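PDB 4PNE: methyltransferase-like protein from Saccharopolyspora spinosa, which catalyses a [4+2] cycloaddition in spinosyn biosynthesis, on a fold like that of S-adenosylmethionine-dependent methyltransferases. Local coordinates for residues Met251-Ile265 with Trp276-His288. Numbering follows the deposited sequence.
Sequences MPQFAEELAAHQHGI and WAAAVCDYEKYAH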
ATOM      1  N   MET A 251     -11.941  -4.221  -7.906  1.00 11.99           N
ATOM      2  CA  MET A 251     -11.726  -3.675  -9.248  1.00 12.42           C
ATOM      3  C   MET A 251     -13.049  -3.338  -9.943  1.00 12.09           C
ATOM      4  O   MET A 251     -13.165  -2.253 -10.514  1.00 13.00           O
ATOM      5  CB  MET A 251     -10.899  -4.602 -10.125  1.00 17.01           C
ATOM      6  CG  MET A 251      -9.438  -4.697  -9.737  1.00 21.39           C
ATOM      7  SD  MET A 251      -8.557  -3.153  -9.762  1.00 26.34           S
ATOM      8  CE  MET A 251      -8.628  -2.687 -11.494  1.00 19.95           C
ATOM      9  N   PRO A 252     -14.050  -4.212  -9.887  1.00 12.92           N
ATOM     10  CA  PRO A 252     -15.288  -3.833 -10.583  1.00 12.58           C
ATOM     11  C   PRO A 252     -15.898  -2.579  -9.978  1.00 14.79           C
ATOM     12  O   PRO A 252     -16.363  -1.696 -10.727  1.00 13.32           O
ATOM     13  CB  PRO A 252     -16.210  -5.050 -10.378  1.00 13.31           C
ATOM     14  CG  PRO A 252     -15.325  -6.144  -9.970  1.00 15.88           C
ATOM     15  CD  PRO A 252     -14.108  -5.577  -9.340  1.00 14.55           C
ATOM     16  N   GLN A 253     -15.883  -2.460  -8.653  1.00 11.90           N
ATOM     17  CA  GLN A 253     -16.565  -1.349  -8.010  1.00 14.41           C
ATOM     18  C   GLN A 253     -15.777  -0.068  -8.215  1.00 13.67           C
ATOM     19  O   GLN A 253     -16.367   0.980  -8.539  1.00 15.93           O
ATOM     20  CB  GLN A 253     -16.807  -1.601  -6.517  1.00 18.71           C
ATOM     21  CG  GLN A 253     -17.818  -2.719  -6.276  1.00 15.87           C
ATOM     22  CD  GLN A 253     -18.416  -2.760  -4.871  1.00 20.10           C
ATOM     23  OE1 GLN A 253     -18.292  -1.824  -4.081  1.00 19.41           O
ATOM     24  NE2 GLN A 253     -19.082  -3.873  -4.563  1.00 22.05           N
ATOM     25  N   PHE A 254     -14.459  -0.123  -8.085  1.00 12.48           N
ATOM     26  CA  PHE A 254     -13.670   1.085  -8.299  1.00 13.68           C
ATOM     27  C   PHE A 254     -13.763   1.549  -9.754  1.00 10.73           C
ATOM     28  O   PHE A 254     -13.874   2.749  -9.996  1.00 11.95           O
ATOM     29  CB  PHE A 254     -12.210   0.863  -7.903  1.00 11.99           C
ATOM     30  CG  PHE A 254     -11.364   2.088  -8.065  1.00 12.26           C
ATOM     31  CD1 PHE A 254     -11.411   3.077  -7.121  1.00 14.76           C
ATOM     32  CD2 PHE A 254     -10.555   2.251  -9.178  1.00 13.25           C
ATOM     33  CE1 PHE A 254     -10.676   4.244  -7.275  1.00 13.61           C
ATOM     34  CE2 PHE A 254      -9.807   3.413  -9.342  1.00 18.49           C
ATOM     35  CZ  PHE A 254      -9.863   4.391  -8.395  1.00 13.11           C
ATOM     36  N   ALA A 255     -13.779   0.621 -10.709  1.00 11.76           N
ATOM     37  CA  ALA A 255     -13.885   0.964 -12.125  1.00 14.36           C
ATOM     38  C   ALA A 255     -15.183   1.696 -12.403  1.00 13.67           C
ATOM     39  O   ALA A 255     -15.204   2.669 -13.152  1.00 13.38           O
ATOM     40  CB  ALA A 255     -13.788  -0.277 -13.003  1.00 12.77           C
ATOM     41  N   GLU A 256     -16.272   1.215 -11.817  1.00 13.92           N
ATOM     42  CA  GLU A 256     -17.537   1.897 -11.985  1.00 18.34           C
ATOM     43  C   GLU A 256     -17.464   3.330 -11.425  1.00 14.13           C
ATOM     44  O   GLU A 256     -17.910   4.287 -12.074  1.00 14.72           O
ATOM     45  CB  GLU A 256     -18.656   1.101 -11.330  1.00 20.56           C
ATOM     46  CG  GLU A 256     -19.936   1.883 -11.240  1.00 26.70           C
ATOM     47  CD  GLU A 256     -21.138   1.024 -10.958  1.00 26.35           C
ATOM     48  OE1 GLU A 256     -20.983  -0.203 -10.757  1.00 27.04           O
ATOM     49  OE2 GLU A 256     -22.241   1.597 -10.915  1.00 33.55           O
ATOM     50  N   GLU A 257     -16.861   3.496 -10.245  1.00 12.34           N
ATOM     51  CA  GLU A 257     -16.688   4.838  -9.663  1.00 14.45           C
ATOM     52  C   GLU A 257     -15.863   5.768 -10.545  1.00 17.23           C
ATOM     53  O   GLU A 257     -16.163   6.965 -10.683  1.00 19.00           O
ATOM     54  CB  GLU A 257     -16.019   4.737  -8.282  1.00 19.57           C
ATOM     55  CG  GLU A 257     -16.813   3.959  -7.287  1.00 20.13           C
ATOM     56  CD  GLU A 257     -18.153   4.597  -7.005  1.00 25.96           C
ATOM     57  OE1 GLU A 257     -18.159   5.773  -6.563  1.00 26.13           O
ATOM     58  OE2 GLU A 257     -19.188   3.934  -7.253  1.00 24.38           O
ATOM     59  N   LEU A 258     -14.790   5.221 -11.095  1.00 12.60           N
ATOM     60  CA  LEU A 258     -13.861   5.923 -11.951  1.00 15.51           C
ATOM     61  C   LEU A 258     -14.562   6.351 -13.206  1.00 14.26           C
ATOM     62  O   LEU A 258     -14.437   7.503 -13.626  1.00 16.12           O
ATOM     63  CB  LEU A 258     -12.665   5.037 -12.266  1.00 15.70           C
ATOM     64  CG  LEU A 258     -11.589   5.615 -13.204  1.00 16.89           C
ATOM     65  CD1 LEU A 258     -11.025   6.955 -12.703  1.00 20.25           C
ATOM     66  CD2 LEU A 258     -10.451   4.626 -13.400  1.00 18.91           C
ATOM     67  N   ALA A 259     -15.376   5.465 -13.759  1.00 13.23           N
ATOM     68  CA  ALA A 259     -16.060   5.743 -15.032  1.00 16.82           C
ATOM     69  C   ALA A 259     -16.957   6.945 -14.917  1.00 24.56           C
ATOM     70  O   ALA A 259     -17.084   7.709 -15.853  1.00 25.29           O
ATOM     71  CB  ALA A 259     -16.848   4.564 -15.453  1.00 18.15           C
ATOM     72  N   ALA A 260     -17.606   7.123 -13.784  1.00 16.99           N
ATOM     73  CA  ALA A 260     -18.386   8.340 -13.617  1.00 25.04           C
ATOM     74  C   ALA A 260     -17.502   9.599 -13.803  1.00 31.96           C
ATOM     75  O   ALA A 260     -17.923  10.563 -14.438  1.00 37.94           O
ATOM     76  CB  ALA A 260     -19.064   8.348 -12.267  1.00 30.34           C
ATOM     77  N   HIS A 261     -16.275   9.586 -13.271  1.00 27.82           N
ATOM     78  CA  HIS A 261     -15.369  10.754 -13.341  1.00 24.61           C
ATOM     79  C   HIS A 261     -14.423  10.756 -14.535  1.00 26.45           C
ATOM     80  O   HIS A 261     -13.333  11.318 -14.451  1.00 35.12           O
ATOM     81  CB  HIS A 261     -14.510  10.846 -12.070  1.00 26.94           C
ATOM     82  CG  HIS A 261     -15.306  10.947 -10.808  1.00 28.48           C
ATOM     83  ND1 HIS A 261     -15.867   9.856 -10.184  1.00 24.50           N
ATOM     84  CD2 HIS A 261     -15.646  12.025 -10.060  1.00 29.51           C
ATOM     85  CE1 HIS A 261     -16.522  10.255  -9.106  1.00 30.60           C
ATOM     86  NE2 HIS A 261     -16.405  11.568  -9.010  1.00 34.64           N
ATOM     87  N   GLN A 262     -14.837  10.163 -15.649  1.00 29.45           N
ATOM     88  CA  GLN A 262     -13.888   9.832 -16.692  1.00 22.55           C
ATOM     89  C   GLN A 262     -13.817  10.898 -17.775  1.00 34.62           C
ATOM     90  O   GLN A 262     -12.868  10.948 -18.566  1.00 32.09           O
ATOM     91  CB  GLN A 262     -14.246   8.461 -17.272  1.00 34.11           C
ATOM     92  CG  GLN A 262     -15.332   8.428 -18.342  1.00 34.49           C
ATOM     93  CD  GLN A 262     -15.461   7.042 -18.978  1.00 41.54           C
ATOM     94  OE1 GLN A 262     -14.903   6.057 -18.475  1.00 43.45           O
ATOM     95  NE2 GLN A 262     -16.192   6.962 -20.083  1.00 40.44           N
ATOM     96  N   HIS A 263     -14.801  11.779 -17.794  1.00 32.43           N
ATOM     97  CA  HIS A 263     -14.844  12.779 -18.835  1.00 34.35           C
ATOM     98  C   HIS A 263     -13.589  13.648 -18.781  1.00 32.93           C
ATOM     99  O   HIS A 263     -13.191  14.135 -17.715  1.00 33.75           O
ATOM    100  CB  HIS A 263     -16.113  13.611 -18.699  1.00 30.16           C
ATOM    101  CG  HIS A 263     -16.259  14.276 -17.368  1.00 29.84           C
ATOM    102  ND1 HIS A 263     -15.925  15.594 -17.156  1.00 36.23           N
ATOM    103  CD2 HIS A 263     -16.706  13.802 -16.182  1.00 36.07           C
ATOM    104  CE1 HIS A 263     -16.158  15.907 -15.894  1.00 41.68           C
ATOM    105  NE2 HIS A 263     -16.628  14.836 -15.281  1.00 42.26           N
ATOM    106  N   GLY A 264     -12.963  13.807 -19.943  1.00 37.91           N
ATOM    107  CA  GLY A 264     -11.826  14.696 -20.107  1.00 38.32           C
ATOM    108  C   GLY A 264     -10.637  14.378 -19.216  1.00 34.32           C
ATOM    109  O   GLY A 264      -9.909  15.298 -18.828  1.00 30.84           O
ATOM    110  N   ILE A 265     -10.436  13.100 -18.885  1.00 33.75           N
ATOM    111  CA  ILE A 265      -9.312  12.719 -18.027  1.00 32.30           C
ATOM    112  C   ILE A 265      -8.005  13.041 -18.748  1.00 35.27           C
ATOM    113  O   ILE A 265      -7.088  13.591 -18.143  1.00 33.36           O
ATOM    114  CB  ILE A 265      -9.341  11.209 -17.611  1.00 27.91           C
ATOM    115  CG1 ILE A 265     -10.382  10.973 -16.513  1.00 35.60           C
ATOM    116  CG2 ILE A 265      -7.985  10.772 -17.057  1.00 27.70           C
ATOM    117  CD1 ILE A 265     -10.482   9.508 -16.021  1.00 28.37           C
ATOM    118  N   TRP A 276      -3.666   4.994 -17.586  1.00 22.26           N
ATOM    119  CA  TRP A 276      -3.882   4.197 -16.384  1.00 19.19           C
ATOM    120  C   TRP A 276      -5.394   4.000 -16.147  1.00 18.93           C
ATOM    121  O   TRP A 276      -5.847   2.894 -15.816  1.00 19.06           O
ATOM    122  CB  TRP A 276      -3.242   4.864 -15.167  1.00 20.47           C
ATOM    123  CG  TRP A 276      -3.692   4.234 -13.891  1.00 17.12           C
ATOM    124  CD1 TRP A 276      -3.202   3.093 -13.314  1.00 19.54           C
ATOM    125  CD2 TRP A 276      -4.743   4.695 -13.042  1.00 17.43           C
ATOM    126  NE1 TRP A 276      -3.895   2.819 -12.162  1.00 22.30           N
ATOM    127  CE2 TRP A 276      -4.846   3.783 -11.973  1.00 18.48           C
ATOM    128  CE3 TRP A 276      -5.606   5.787 -13.086  1.00 17.37           C
ATOM    129  CZ2 TRP A 276      -5.773   3.944 -10.945  1.00 21.23           C
ATOM    130  CZ3 TRP A 276      -6.526   5.946 -12.075  1.00 19.21           C
ATOM    131  CH2 TRP A 276      -6.609   5.020 -11.026  1.00 19.69           C
ATOM    132  N   ALA A 277      -6.160   5.077 -16.318  1.00 18.64           N
ATOM    133  CA  ALA A 277      -7.617   5.030 -16.121  1.00 19.93           C
ATOM    134  C   ALA A 277      -8.257   4.037 -17.087  1.00 18.41           C
ATOM    135  O   ALA A 277      -9.139   3.255 -16.718  1.00 16.81           O
ATOM    136  CB  ALA A 277      -8.230   6.406 -16.314  1.00 16.48           C
ATOM    137  N   ALA A 278      -7.791   4.040 -18.326  1.00 17.45           N
ATOM    138  CA  ALA A 278      -8.314   3.126 -19.328  1.00 20.72           C
ATOM    139  C   ALA A 278      -8.043   1.654 -18.926  1.00 24.03           C
ATOM    140  O   ALA A 278      -8.916   0.799 -19.071  1.00 19.20           O
ATOM    141  CB  ALA A 278      -7.698   3.443 -20.676  1.00 24.15           C
ATOM    142  N   ALA A 279      -6.861   1.386 -18.368  1.00 19.75           N
ATOM    143  CA  ALA A 279      -6.473   0.051 -17.895  1.00 17.20           C
ATOM    144  C   ALA A 279      -7.350  -0.455 -16.736  1.00 19.89           C
ATOM    145  O   ALA A 279      -7.793  -1.613 -16.731  1.00 17.85           O
ATOM    146  CB  ALA A 279      -5.014   0.066 -17.482  1.00 17.45           C
ATOM    147  N   VAL A 280      -7.629   0.418 -15.768  1.00 14.47           N
ATOM    148  CA  VAL A 280      -8.511   0.061 -14.663  1.00 17.00           C
ATOM    149  C   VAL A 280      -9.886  -0.284 -15.218  1.00 21.75           C
ATOM    150  O   VAL A 280     -10.479  -1.300 -14.861  1.00 17.91           O
ATOM    151  CB  VAL A 280      -8.606   1.207 -13.627  1.00 14.93           C
ATOM    152  CG1 VAL A 280      -9.691   0.964 -12.594  1.00 19.11           C
ATOM    153  CG2 VAL A 280      -7.260   1.403 -12.961  1.00 19.82           C
ATOM    154  N   CYS A 281     -10.394   0.526 -16.134  1.00 19.18           N
ATOM    155  CA  CYS A 281     -11.727   0.237 -16.642  1.00 19.70           C
ATOM    156  C   CYS A 281     -11.750  -1.001 -17.543  1.00 16.27           C
ATOM    157  O   CYS A 281     -12.812  -1.558 -17.783  1.00 17.75           O
ATOM    158  CB  CYS A 281     -12.274   1.455 -17.370  1.00 17.95           C
ATOM    159  SG  CYS A 281     -12.790   2.752 -16.191  1.00 25.39           S
ATOM    160  N   ASP A 282     -10.584  -1.414 -18.030  1.00 13.81           N
ATOM    161  CA  ASP A 282     -10.432  -2.656 -18.776  1.00 18.35           C
ATOM    162  C   ASP A 282     -10.227  -3.870 -17.857  1.00 19.92           C
ATOM    163  O   ASP A 282      -9.797  -4.916 -18.331  1.00 17.84           O
ATOM    164  CB  ASP A 282      -9.244  -2.534 -19.742  1.00 19.98           C
ATOM    165  CG  ASP A 282      -9.381  -3.400 -21.002  1.00 29.75           C
ATOM    166  OD1 ASP A 282     -10.506  -3.712 -21.453  1.00 27.93           O
ATOM    167  OD2 ASP A 282      -8.324  -3.759 -21.557  1.00 33.39           O
ATOM    168  N   TYR A 283     -10.588  -3.761 -16.572  1.00 17.74           N
ATOM    169  CA  TYR A 283     -10.288  -4.833 -15.601  1.00 18.78           C
ATOM    170  C   TYR A 283     -10.845  -6.200 -16.004  1.00 15.27           C
ATOM    171  O   TYR A 283     -10.345  -7.212 -15.579  1.00 17.18           O
ATOM    172  CB  TYR A 283     -10.819  -4.481 -14.200  1.00 16.66           C
ATOM    173  CG  TYR A 283     -12.315  -4.565 -14.113  1.00 14.41           C
ATOM    174  CD1 TYR A 283     -12.944  -5.732 -13.715  1.00 19.22           C
ATOM    175  CD2 TYR A 283     -13.103  -3.495 -14.485  1.00 15.17           C
ATOM    176  CE1 TYR A 283     -14.322  -5.815 -13.655  1.00 16.27           C
ATOM    177  CE2 TYR A 283     -14.477  -3.573 -14.441  1.00 15.24           C
ATOM    178  CZ  TYR A 283     -15.082  -4.741 -14.025  1.00 18.11           C
ATOM    179  OH  TYR A 283     -16.459  -4.823 -13.980  1.00 23.34           O
ATOM    180  N   GLU A 284     -11.904  -6.250 -16.801  1.00 15.81           N
ATOM    181  CA  GLU A 284     -12.445  -7.552 -17.176  1.00 15.86           C
ATOM    182  C   GLU A 284     -11.451  -8.390 -17.953  1.00 15.70           C
ATOM    183  O   GLU A 284     -11.572  -9.625 -17.972  1.00 22.23           O
ATOM    184  CB  GLU A 284     -13.744  -7.395 -17.988  1.00 16.71           C
ATOM    185  CG  GLU A 284     -14.948  -7.049 -17.105  1.00 18.78           C
ATOM    186  CD  GLU A 284     -16.271  -7.164 -17.824  1.00 33.29           C
ATOM    187  OE1 GLU A 284     -16.283  -7.078 -19.073  1.00 36.21           O
ATOM    188  OE2 GLU A 284     -17.301  -7.309 -17.127  1.00 33.19           O
ATOM    189  N   LYS A 285     -10.472  -7.770 -18.597  1.00 17.14           N
ATOM    190  CA  LYS A 285      -9.481  -8.557 -19.340  1.00 19.22           C
ATOM    191  C   LYS A 285      -8.485  -9.299 -18.449  1.00 23.27           C
ATOM    192  O   LYS A 285      -7.878 -10.251 -18.900  1.00 23.60           O
ATOM    193  CB  LYS A 285      -8.692  -7.672 -20.301  1.00 27.25           C
ATOM    194  CG  LYS A 285      -9.533  -6.902 -21.296  1.00 25.25           C
ATOM    195  CD  LYS A 285     -10.183  -7.805 -22.326  1.00 28.76           C
ATOM    196  CE  LYS A 285     -10.987  -6.977 -23.329  1.00 28.25           C
ATOM    197  NZ  LYS A 285     -11.450  -7.757 -24.500  1.00 41.76           N
ATOM    198  N   TYR A 286      -8.335  -8.908 -17.183  1.00 18.41           N
ATOM    199  CA  TYR A 286      -7.277  -9.513 -16.371  1.00 17.08           C
ATOM    200  C   TYR A 286      -7.572  -9.722 -14.904  1.00 17.47           C
ATOM    201  O   TYR A 286      -6.873 -10.508 -14.271  1.00 19.93           O
ATOM    202  CB  TYR A 286      -5.998  -8.668 -16.471  1.00 19.54           C
ATOM    203  CG  TYR A 286      -6.201  -7.235 -16.034  1.00 16.15           C
ATOM    204  CD1 TYR A 286      -6.636  -6.289 -16.932  1.00 15.73           C
ATOM    205  CD2 TYR A 286      -5.994  -6.838 -14.720  1.00 18.78           C
ATOM    206  CE1 TYR A 286      -6.868  -4.965 -16.540  1.00 15.09           C
ATOM    207  CE2 TYR A 286      -6.216  -5.534 -14.320  1.00 15.31           C
ATOM    208  CZ  TYR A 286      -6.657  -4.596 -15.228  1.00 15.93           C
ATOM    209  OH  TYR A 286      -6.877  -3.280 -14.824  1.00 16.84           O
ATOM    210  N   ALA A 287      -8.538  -9.009 -14.331  1.00 18.26           N
ATOM    211  CA  ALA A 287      -8.676  -8.973 -12.878  1.00 19.01           C
ATOM    212  C   ALA A 287      -9.027 -10.352 -12.289  1.00 18.97           C
ATOM    213  O   ALA A 287      -8.759 -10.636 -11.107  1.00 17.70           O
ATOM    214  CB  ALA A 287      -9.717  -7.971 -12.483  1.00 20.52           C
ATOM    215  N   HIS A 288      -9.640 -11.207 -13.102  1.00 15.67           N
ATOM    216  CA  HIS A 288     -10.018 -12.520 -12.609  1.00 20.46           C
ATOM    217  C   HIS A 288      -8.783 -13.375 -12.199  1.00 19.03           C
ATOM    218  O   HIS A 288      -8.913 -14.347 -11.455  1.00 21.57           O
ATOM    219  CB  HIS A 288     -10.847 -13.267 -13.646  1.00 28.20           C
ATOM    220  CG  HIS A 288     -11.097 -14.685 -13.265  1.00 36.30           C
ATOM    221  ND1 HIS A 288     -11.811 -15.014 -12.135  1.00 42.32           N
ATOM    222  CD2 HIS A 288     -10.679 -15.852 -13.806  1.00 40.41           C
ATOM    223  CE1 HIS A 288     -11.845 -16.326 -12.010  1.00 37.33           C
ATOM    224  NE2 HIS A 288     -11.173 -16.860 -13.015  1.00 40.57           N
TER
HETATM  225  O   HOH W   1     -17.547  -2.146 -13.072  1.00 22.22           O
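Knobs-into-holes packing joins two helices of the helical region between strands 236-242 and 290-298, with Leu258 and Val280 as reciprocal knobs. Leu258 enters the hole formed by Trp276, Ala277, Val280 and Cys281; Val280 enters that of Met251, Phe254, Ala255 and Leu258. Their side chains cross at about a right angle, Leu258 CD2 lying 3.8 Å from Val280 CG1. Val280 CG1, held anti to the backbone N (chi1 170°), also meets the edge of the Phe254 ring, 3.8 Å from Phe254 CD2. The short axes of 251-260 and 276-281 approach to 9.4 Å at -133°. Beyond the end of helix 276-281, the Tyr283 ring receives Pro252 CA over one face, 3.9 Å from its centroid and 25° off the normal, a CH-pi contact; Ala255 CB approaches Tyr283 CD2 obliquely at 3.6 Å. Water 1 links the segments, donating to Pro252 O (2.7 Å) and hydrogen-bonding Tyr283 OH. Met251 bends at chi2 and chi3, carrying CE to 3.8 Å from Tyr286 OH, whose own hydrogen bond goes to Ala279 O. Helix 36-54 flanks the pair, its Val53 touching Leu258 and its Met42 and Leu50 Trp276, while Trp73 of helix 73-88 meets Phe254 edge-to-face.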